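Local coordinates for Endoglucanase(Endo-1,4-beta-glucanase)protein (Pseudomonas stutzeri, PDB 6R2J) that probably hydrolyses internal beta-1,4-glucosidic bonds of cellulose as a glycoside hydrolase of family 5, and binds cellobiose in its pocket, at residues A12-N17 / N268-L273; W61-H66 / F74-L79; K42-Y47 / K81-L86. All blocks are in the same frame, centred on the assembly; numbering follows the deposited sequence.

Contact 1 (A12-N17 / N268-L273); sequences ALHGVN and NLLAYL
With chi1 at -60°, CG of His-14 lies anti to the carbonyl carbon, and the imidazole reaches out of the strand to the helix 260-276. Leu-270 comes to meet it with chi1 -72° and an extended chi2, which carries its CD2 over one ring face. That methyl lies 4.0 Å from the ring centroid of His-14, a CH-pi contact displaced toward the ND1 and CE1 side. The opposite face is taken by the ring's own neighbour: CB of Leu-13 sits over the centre, so the imidazole is sandwiched between two aliphatic groups. Leu-273 arrives at the edge instead, its CB 3.8 Å from CE1 of His-14 and near the ring plane.

No hydrogen bond joins the two segments. The ring nitrogens find their partners close by: ND1 bonds to Ser-280 OG in the last strand of the barrel, and NE2 to Asn-274 OD1, one residue beyond Leu-273. Strand 14-18 runs beside strand 280-285, and the His-14 ring reaches the helix 260-276 next to Ser-280. His-14 is buried, yet both ring nitrogens are satisfied; those two bonds fix the ring's rotation while the leucines touch it by van der Waals and CH-pi contact.

Contact 2 (W61-H66 / F74-L79); sequences WERVQH and FDQIRL
Aliphatic packing comes first: in the conformer described, one of two modelled for Val-64, CG1 lies 3.6 Å from CG of Gln-76, the two side chains crossing at about a right angle. The same methyl makes a looser contact with CD1 of Ile-77, at 4.4 Å. Ile-77 carries the apolar surface onward to Leu-126 and Phe-130 of helix 116-130.

The second kind of contact sets the carbons of Gln-76 against the carbonyl oxygen and CB of Arg-63. Gln-76 has CG anti to its backbone N (chi1 -169°) and then bends at chi2, folding the chain alongside Arg-63. Its CB comes to 3.4 Å from Arg-63 O, and its amide carbon CD to 3.7 Å from Arg-63 CB.

Hydrogen bonds hold the ends of these side chains, although none joins the two segments. Gln-76 OE1 bonds to Tyr-38 OH. The guanidinium of Arg-63 leads away from the contact, NE, NH1 and NH2 bonding to the carbonyls of Pro-29, Phe-23 and Ile-27. Within the segment 61-66, Trp-61 NE1 reaches Gln-65 OE1 at 2.9 Å; the bond is nearly straight (172°), in the indole plane and on a lone pair of the amide oxygen. The intervening loop is tied in as well, Val-64 sharing a backbone bond with Asn-73, whose OD1 accepts from Gln-76 N.

Strand 54-59 and helix 74-89 form a beta-alpha unit of the TIM barrel; their connection includes the short turn 61-64, packed against the start of the helix.

Contact 3 (K42-Y47 / K81-L86); sequences KHFKYY and KKTLDL
One face of the Phe-44 ring is covered by Leu-86, whose CB stands 4.1 Å from the ring centroid and 25° off the normal, a CH-pi contact shifted toward CD2 and CE2. At the far end of the ring, CZ of Phe-44 lies 3.8 Å from CG2 of Thr-83. The carbonyl oxygen of Thr-83 approaches obliquely, 3.7 Å from the same CZ and 3.8 Å from CE1 of Phe-44.

A chi1 of -63° sets the phenyl group of Phe-44 beside its backbone N, and from there it crosses both Thr-83 and Leu-86 at about a right angle. The helices 41-49 and 74-89 are two helices of the outer layer of the beta/alpha barrel, separated in sequence by strand 54-59 and the turn 61-64, and Phe-44 spans the groove between them. Each also touches the barrel wall through another residue: Tyr-47 meets Val-16 and Ile-18 of strand 14-18, while Leu-84, whose CB is directed away from segment 42-47, touches Val-94 and Leu-96 of strand 93-98.

Thr-83 divides its two branches. Its OG1 bonds to the carbonyl of Leu-79 one turn earlier, and CG2 is the branch that touches the phenyl ring. Toward the more exposed side, Lys-82 NZ forms a salt bridge with OE1 of Glu-40, just ahead of helix 41-49.

In the fold
All three contacts belong to one TIM barrel. Contacts 2 and 3 share helix 74-89, contact 2 using its first turns and contact 3 its later ones, with centres about 18 Å apart. Contact 1 lies across the chain's centre from contact 2, centres about 30 Å apart, and about 20 Å centre to centre from contact 3, which it touches where Val-16 CG1 meets Tyr-47 CD1 at 4.1 Å. Along the chain the order is strand 14-18, helix 41-49, the turn 61-64, helix 74-89 and helix 260-276. Contact 2 joins segments 8 residues apart and contact 3 segments 34 apart, whereas contact 1 spans 251, bringing the first strand against the late helix, beside strand 280-285, where the barrel closes.

Contact 1 (A12-N17 / N268-L273)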
# COMPACT_ATOMS: atom_id res chain seq x y z
N ALA A 12 13.71 -6.24 -3.86
CA ALA A 12 12.34 -6.54 -4.30
C ALA A 12 11.56 -5.24 -4.20
O ALA A 12 10.97 -4.93 -3.17
CB ALA A 12 11.69 -7.64 -3.47
N LEU A 13 11.57 -4.45 -5.29
CA LEU A 13 10.97 -3.13 -5.30
C LEU A 13 9.51 -3.18 -5.70
O LEU A 13 8.69 -2.45 -5.13
CB LEU A 13 11.70 -2.23 -6.29
CG LEU A 13 13.11 -1.73 -5.98
CD1 LEU A 13 13.57 -0.82 -7.15
CD2 LEU A 13 13.21 -0.96 -4.64
N HIS A 14 9.15 -4.02 -6.67
CA HIS A 14 7.86 -3.94 -7.34
C HIS A 14 7.01 -5.14 -6.99
O HIS A 14 7.32 -6.29 -7.36
CB HIS A 14 8.04 -3.79 -8.84
CG HIS A 14 8.81 -2.56 -9.20
ND1 HIS A 14 8.46 -1.32 -8.72
CD2 HIS A 14 9.95 -2.38 -9.89
CE1 HIS A 14 9.33 -0.42 -9.14
NE2 HIS A 14 10.24 -1.04 -9.87
N GLY A 15 5.95 -4.86 -6.24
CA GLY A 15 5.14 -5.89 -5.66
C GLY A 15 3.71 -5.70 -6.07
O GLY A 15 3.45 -5.06 -7.10
N VAL A 16 2.80 -6.25 -5.25
CA VAL A 16 1.39 -6.33 -5.59
C VAL A 16 0.56 -6.09 -4.35
O VAL A 16 0.89 -6.56 -3.26
CB VAL A 16 1.02 -7.70 -6.19
CG1 VAL A 16 1.64 -7.91 -7.59
CG2 VAL A 16 1.42 -8.82 -5.24
N ASN A 17 -0.56 -5.40 -4.52
CA ASN A 17 -1.58 -5.42 -3.50
C ASN A 17 -2.38 -6.71 -3.63
O ASN A 17 -2.76 -7.11 -4.74
CB ASN A 17 -2.51 -4.24 -3.69
CG ASN A 17 -1.88 -2.93 -3.32
OD1 ASN A 17 -1.90 -2.54 -2.15
ND2 ASN A 17 -1.35 -2.21 -4.30
N ASN A 268 6.70 2.87 -18.70
CA ASN A 268 7.56 4.01 -18.46
C ASN A 268 7.58 4.41 -17.00
O ASN A 268 8.61 4.88 -16.50
CB ASN A 268 7.10 5.17 -19.32
CG ASN A 268 7.29 4.91 -20.78
OD1 ASN A 268 8.27 4.28 -21.17
ND2 ASN A 268 6.36 5.40 -21.59
N LEU A 269 6.45 4.26 -16.30
CA LEU A 269 6.45 4.53 -14.86
C LEU A 269 7.41 3.60 -14.12
O LEU A 269 8.28 4.06 -13.38
CB LEU A 269 5.03 4.40 -14.31
CG LEU A 269 4.95 4.44 -12.79
CD1 LEU A 269 5.31 5.82 -12.21
CD2 LEU A 269 3.56 3.97 -12.33
N LEU A 270 7.26 2.29 -14.29
CA LEU A 270 8.13 1.35 -13.59
C LEU A 270 9.61 1.60 -13.92
O LEU A 270 10.47 1.47 -13.05
CB LEU A 270 7.72 -0.09 -13.91
CG LEU A 270 6.40 -0.55 -13.26
CD1 LEU A 270 6.09 -2.03 -13.61
CD2 LEU A 270 6.38 -0.39 -11.75
N ALA A 271 9.91 1.98 -15.17
CA ALA A 271 11.29 2.28 -15.55
C ALA A 271 11.82 3.45 -14.75
O ALA A 271 12.93 3.41 -14.21
CB ALA A 271 11.36 2.57 -17.05
N TYR A 272 11.00 4.51 -14.64
CA TYR A 272 11.35 5.69 -13.85
C TYR A 272 11.50 5.35 -12.38
O TYR A 272 12.41 5.84 -11.71
CB TYR A 272 10.23 6.73 -14.02
CG TYR A 272 10.37 7.95 -13.16
CD1 TYR A 272 11.50 8.77 -13.26
CD2 TYR A 272 9.36 8.32 -12.27
CE1 TYR A 272 11.63 9.91 -12.50
CE2 TYR A 272 9.48 9.47 -11.49
CZ TYR A 272 10.62 10.26 -11.61
OH TYR A 272 10.74 11.40 -10.85
N LEU A 273 10.61 4.52 -11.85
CA LEU A 273 10.75 4.10 -10.46
C LEU A 273 12.06 3.39 -10.22
O LEU A 273 12.75 3.66 -9.23
CB LEU A 273 9.56 3.23 -10.10
CG LEU A 273 8.27 4.03 -10.13
CD1 LEU A 273 7.19 3.15 -9.52
CD2 LEU A 273 8.38 5.34 -9.38

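Contact 2 (W61-H66 / F74-L79)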
# COMPACT_ATOMS: atom_id res chain seq x y z
N TRP A 61 -9.90 -1.26 9.92
CA TRP A 61 -9.93 -1.15 11.37
C TRP A 61 -11.22 -1.75 11.94
O TRP A 61 -11.19 -2.48 12.95
CB TRP A 61 -9.70 0.33 11.73
CG TRP A 61 -9.68 0.68 13.16
CD1 TRP A 61 -9.82 -0.15 14.25
CD2 TRP A 61 -9.53 2.01 13.67
NE1 TRP A 61 -9.79 0.60 15.40
CE2 TRP A 61 -9.60 1.92 15.08
CE3 TRP A 61 -9.36 3.27 13.07
CZ2 TRP A 61 -9.49 3.03 15.89
CZ3 TRP A 61 -9.28 4.38 13.88
CH2 TRP A 61 -9.35 4.25 15.29
N GLU A 62 -12.35 -1.53 11.26
CA GLU A 62 -13.65 -1.97 11.75
C GLU A 62 -13.74 -3.49 11.91
O GLU A 62 -14.57 -3.98 12.68
CB GLU A 62 -14.74 -1.47 10.81
CG GLU A 62 -14.95 0.05 10.85
CD GLU A 62 -14.06 0.83 9.86
OE1 GLU A 62 -13.14 0.24 9.27
OE2 GLU A 62 -14.27 2.06 9.69
N ARG A 63 -12.92 -4.25 11.20
CA ARG A 63 -12.94 -5.69 11.33
C ARG A 63 -11.95 -6.20 12.37
O ARG A 63 -12.13 -7.33 12.84
CB ARG A 63 -12.76 -6.35 9.95
CG ARG A 63 -13.98 -6.17 9.04
CD ARG A 63 -13.77 -6.61 7.60
NE ARG A 63 -15.02 -6.41 6.85
CZ ARG A 63 -15.13 -6.02 5.57
NH1 ARG A 63 -14.06 -5.80 4.84
NH2 ARG A 63 -16.34 -5.88 5.02
N VAL A 64 -10.89 -5.43 12.69
CA VAL A 64 -9.98 -5.81 13.78
C VAL A 64 -10.50 -5.31 15.12
O VAL A 64 -10.17 -5.88 16.16
CB VAL A 64 -8.50 -5.39 13.62
CG1 VAL A 64 -7.87 -6.10 12.41
CG2 VAL A 64 -8.37 -3.86 13.56
N GLN A 65 -11.28 -4.22 15.12
CA GLN A 65 -11.88 -3.65 16.33
C GLN A 65 -13.30 -3.20 15.98
O GLN A 65 -13.50 -2.14 15.39
CB GLN A 65 -11.04 -2.51 16.89
CG GLN A 65 -11.45 -2.12 18.30
CD GLN A 65 -10.55 -1.06 18.91
OE1 GLN A 65 -10.04 -0.20 18.20
NE2 GLN A 65 -10.31 -1.14 20.21
N HIS A 66 -14.29 -4.00 16.37
CA HIS A 66 -15.66 -3.67 15.99
C HIS A 66 -16.15 -2.36 16.61
O HIS A 66 -17.03 -1.70 16.06
CB HIS A 66 -16.61 -4.79 16.41
CG HIS A 66 -16.48 -6.05 15.61
ND1 HIS A 66 -17.29 -7.15 15.80
CD2 HIS A 66 -15.61 -6.39 14.63
CE1 HIS A 66 -16.94 -8.11 14.96
NE2 HIS A 66 -15.90 -7.68 14.26
N PHE A 74 -10.15 -11.59 17.71
CA PHE A 74 -9.18 -12.70 17.68
C PHE A 74 -9.11 -13.35 16.31
O PHE A 74 -8.02 -13.60 15.78
CB PHE A 74 -9.64 -13.70 18.74
CG PHE A 74 -8.72 -14.87 18.93
CD1 PHE A 74 -7.59 -14.78 19.72
CD2 PHE A 74 -9.01 -16.09 18.31
CE1 PHE A 74 -6.75 -15.87 19.90
CE2 PHE A 74 -8.17 -17.18 18.46
CZ PHE A 74 -7.05 -17.07 19.27
N ASP A 75 -10.26 -13.64 15.69
CA ASP A 75 -10.22 -14.33 14.40
C ASP A 75 -9.61 -13.45 13.31
O ASP A 75 -8.99 -13.96 12.39
CB ASP A 75 -11.62 -14.76 13.98
CG ASP A 75 -12.16 -15.95 14.75
OD1 ASP A 75 -11.36 -16.80 15.20
OD2 ASP A 75 -13.41 -16.05 14.91
N GLN A 76 -9.86 -12.13 13.34
CA GLN A 76 -9.29 -11.26 12.32
C GLN A 76 -7.79 -11.18 12.48
O GLN A 76 -7.04 -11.27 11.49
CB GLN A 76 -9.97 -9.89 12.38
CG GLN A 76 -9.66 -8.96 11.20
CD GLN A 76 -10.47 -9.22 9.92
OE1 GLN A 76 -10.11 -8.73 8.85
NE2 GLN A 76 -11.57 -10.00 10.02
N ILE A 77 -7.32 -11.08 13.72
CA ILE A 77 -5.88 -11.12 13.97
C ILE A 77 -5.29 -12.44 13.46
O ILE A 77 -4.24 -12.45 12.80
CB ILE A 77 -5.57 -10.90 15.47
CG1 ILE A 77 -6.13 -9.57 15.99
CG2 ILE A 77 -4.06 -10.96 15.73
CD1 ILE A 77 -5.48 -8.35 15.40
N ARG A 78 -5.92 -13.56 13.79
CA ARG A 78 -5.51 -14.88 13.30
C ARG A 78 -5.46 -14.89 11.78
O ARG A 78 -4.53 -15.45 11.18
CB ARG A 78 -6.47 -15.93 13.91
CG ARG A 78 -6.25 -17.41 13.55
CD ARG A 78 -7.53 -18.33 13.82
NE ARG A 78 -8.79 -17.70 13.37
CZ ARG A 78 -9.14 -17.52 12.10
NH1 ARG A 78 -8.36 -17.94 11.10
NH2 ARG A 78 -10.30 -16.92 11.82
N LEU A 79 -6.41 -14.22 11.13
CA LEU A 79 -6.41 -14.20 9.66
C LEU A 79 -5.24 -13.38 9.12
O LEU A 79 -4.63 -13.74 8.11
CB LEU A 79 -7.73 -13.62 9.18
CG LEU A 79 -8.95 -14.54 9.21
CD1 LEU A 79 -10.23 -13.72 9.12
CD2 LEU A 79 -8.82 -15.55 8.05

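Contact 3 (K42-Y47 / K81-L86)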
# COMPACT_ATOMS: atom_id res chain seq x y z
N LYS A 42 -1.97 -20.51 -2.44
CA LYS A 42 -1.80 -20.47 -3.89
C LYS A 42 -1.41 -19.07 -4.36
O LYS A 42 -0.58 -18.91 -5.26
CB LYS A 42 -3.07 -20.93 -4.60
CG LYS A 42 -4.21 -19.94 -4.47
CD LYS A 42 -5.49 -20.45 -5.12
CE LYS A 42 -5.99 -19.52 -6.22
NZ LYS A 42 -7.24 -20.05 -6.84
N HIS A 43 -2.00 -18.04 -3.74
CA HIS A 43 -1.70 -16.68 -4.15
C HIS A 43 -0.25 -16.33 -3.85
O HIS A 43 0.47 -15.82 -4.73
CB HIS A 43 -2.68 -15.71 -3.47
CG HIS A 43 -4.11 -16.02 -3.78
ND1 HIS A 43 -4.99 -16.54 -2.86
CD2 HIS A 43 -4.81 -15.91 -4.94
CE1 HIS A 43 -6.17 -16.70 -3.42
NE2 HIS A 43 -6.08 -16.35 -4.69
N PHE A 44 0.22 -16.60 -2.65
CA PHE A 44 1.58 -16.23 -2.32
C PHE A 44 2.58 -17.01 -3.16
O PHE A 44 3.61 -16.46 -3.56
CB PHE A 44 1.81 -16.45 -0.85
CG PHE A 44 0.93 -15.58 0.02
CD1 PHE A 44 1.36 -14.32 0.42
CD2 PHE A 44 -0.35 -16.01 0.42
CE1 PHE A 44 0.57 -13.54 1.22
CE2 PHE A 44 -1.16 -15.20 1.22
CZ PHE A 44 -0.69 -13.98 1.63
N LYS A 45 2.28 -18.29 -3.43
CA LYS A 45 3.12 -19.13 -4.27
C LYS A 45 3.16 -18.60 -5.71
O LYS A 45 4.23 -18.52 -6.32
CB LYS A 45 2.59 -20.56 -4.25
CG LYS A 45 3.38 -21.63 -5.05
CD LYS A 45 4.87 -21.48 -4.92
CE LYS A 45 5.60 -22.68 -5.50
NZ LYS A 45 4.73 -23.68 -6.14
N TYR A 46 2.00 -18.26 -6.27
CA TYR A 46 1.99 -17.71 -7.62
C TYR A 46 2.89 -16.48 -7.72
O TYR A 46 3.74 -16.40 -8.60
CB TYR A 46 0.57 -17.36 -8.06
CG TYR A 46 0.58 -16.68 -9.42
CD1 TYR A 46 0.83 -17.40 -10.57
CD2 TYR A 46 0.39 -15.31 -9.54
CE1 TYR A 46 0.88 -16.77 -11.80
CE2 TYR A 46 0.43 -14.67 -10.74
CZ TYR A 46 0.68 -15.39 -11.88
OH TYR A 46 0.73 -14.74 -13.09
N TYR A 47 2.71 -15.50 -6.83
CA TYR A 47 3.46 -14.26 -7.01
C TYR A 47 4.94 -14.47 -6.71
O TYR A 47 5.79 -13.94 -7.41
CB TYR A 47 2.83 -13.12 -6.20
CG TYR A 47 1.49 -12.75 -6.79
CD1 TYR A 47 1.40 -11.96 -7.95
CD2 TYR A 47 0.33 -13.25 -6.25
CE1 TYR A 47 0.16 -11.65 -8.52
CE2 TYR A 47 -0.90 -12.96 -6.78
CZ TYR A 47 -1.01 -12.14 -7.91
OH TYR A 47 -2.26 -11.86 -8.41
N LYS A 81 -2.39 -12.95 10.81
CA LYS A 81 -1.19 -13.73 11.12
C LYS A 81 -0.94 -14.81 10.06
O LYS A 81 0.21 -15.05 9.66
CB LYS A 81 -1.37 -14.37 12.49
CG LYS A 81 -0.44 -15.55 12.71
CD LYS A 81 1.02 -15.08 12.88
CE LYS A 81 1.49 -15.17 14.35
NZ LYS A 81 2.98 -15.24 14.43
N LYS A 82 -2.01 -15.49 9.65
CA LYS A 82 -1.93 -16.47 8.58
C LYS A 82 -1.35 -15.83 7.33
O LYS A 82 -0.47 -16.40 6.68
CB LYS A 82 -3.34 -17.04 8.32
CG LYS A 82 -3.46 -17.87 7.05
CD LYS A 82 -4.83 -18.53 6.85
CE LYS A 82 -4.87 -19.26 5.50
NZ LYS A 82 -6.21 -19.81 5.12
N THR A 83 -1.85 -14.63 6.98
CA THR A 83 -1.37 -13.91 5.80
C THR A 83 0.14 -13.67 5.90
O THR A 83 0.89 -13.93 4.95
CB THR A 83 -2.14 -12.59 5.67
OG1 THR A 83 -3.53 -12.91 5.44
CG2 THR A 83 -1.58 -11.72 4.56
N LEU A 84 0.59 -13.17 7.06
CA LEU A 84 2.01 -12.95 7.26
C LEU A 84 2.78 -14.26 7.24
O LEU A 84 3.90 -14.32 6.72
CB LEU A 84 2.26 -12.24 8.59
CG LEU A 84 1.64 -10.87 8.87
CD1 LEU A 84 1.86 -10.41 10.31
CD2 LEU A 84 2.23 -9.87 7.88
N ASP A 85 2.19 -15.33 7.79
CA ASP A 85 2.86 -16.63 7.80
C ASP A 85 3.08 -17.14 6.39
O ASP A 85 4.15 -17.65 6.05
CB ASP A 85 2.02 -17.65 8.55
CG ASP A 85 2.08 -17.48 10.05
OD1 ASP A 85 3.09 -16.92 10.56
OD2 ASP A 85 1.09 -17.92 10.71
N LEU A 86 2.03 -17.08 5.56
CA LEU A 86 2.10 -17.63 4.21
C LEU A 86 3.03 -16.79 3.34
O LEU A 86 3.80 -17.34 2.55
CB LEU A 86 0.69 -17.73 3.61
CG LEU A 86 -0.26 -18.73 4.30
CD1 LEU A 86 -1.63 -18.57 3.75
CD2 LEU A 86 0.23 -20.15 4.14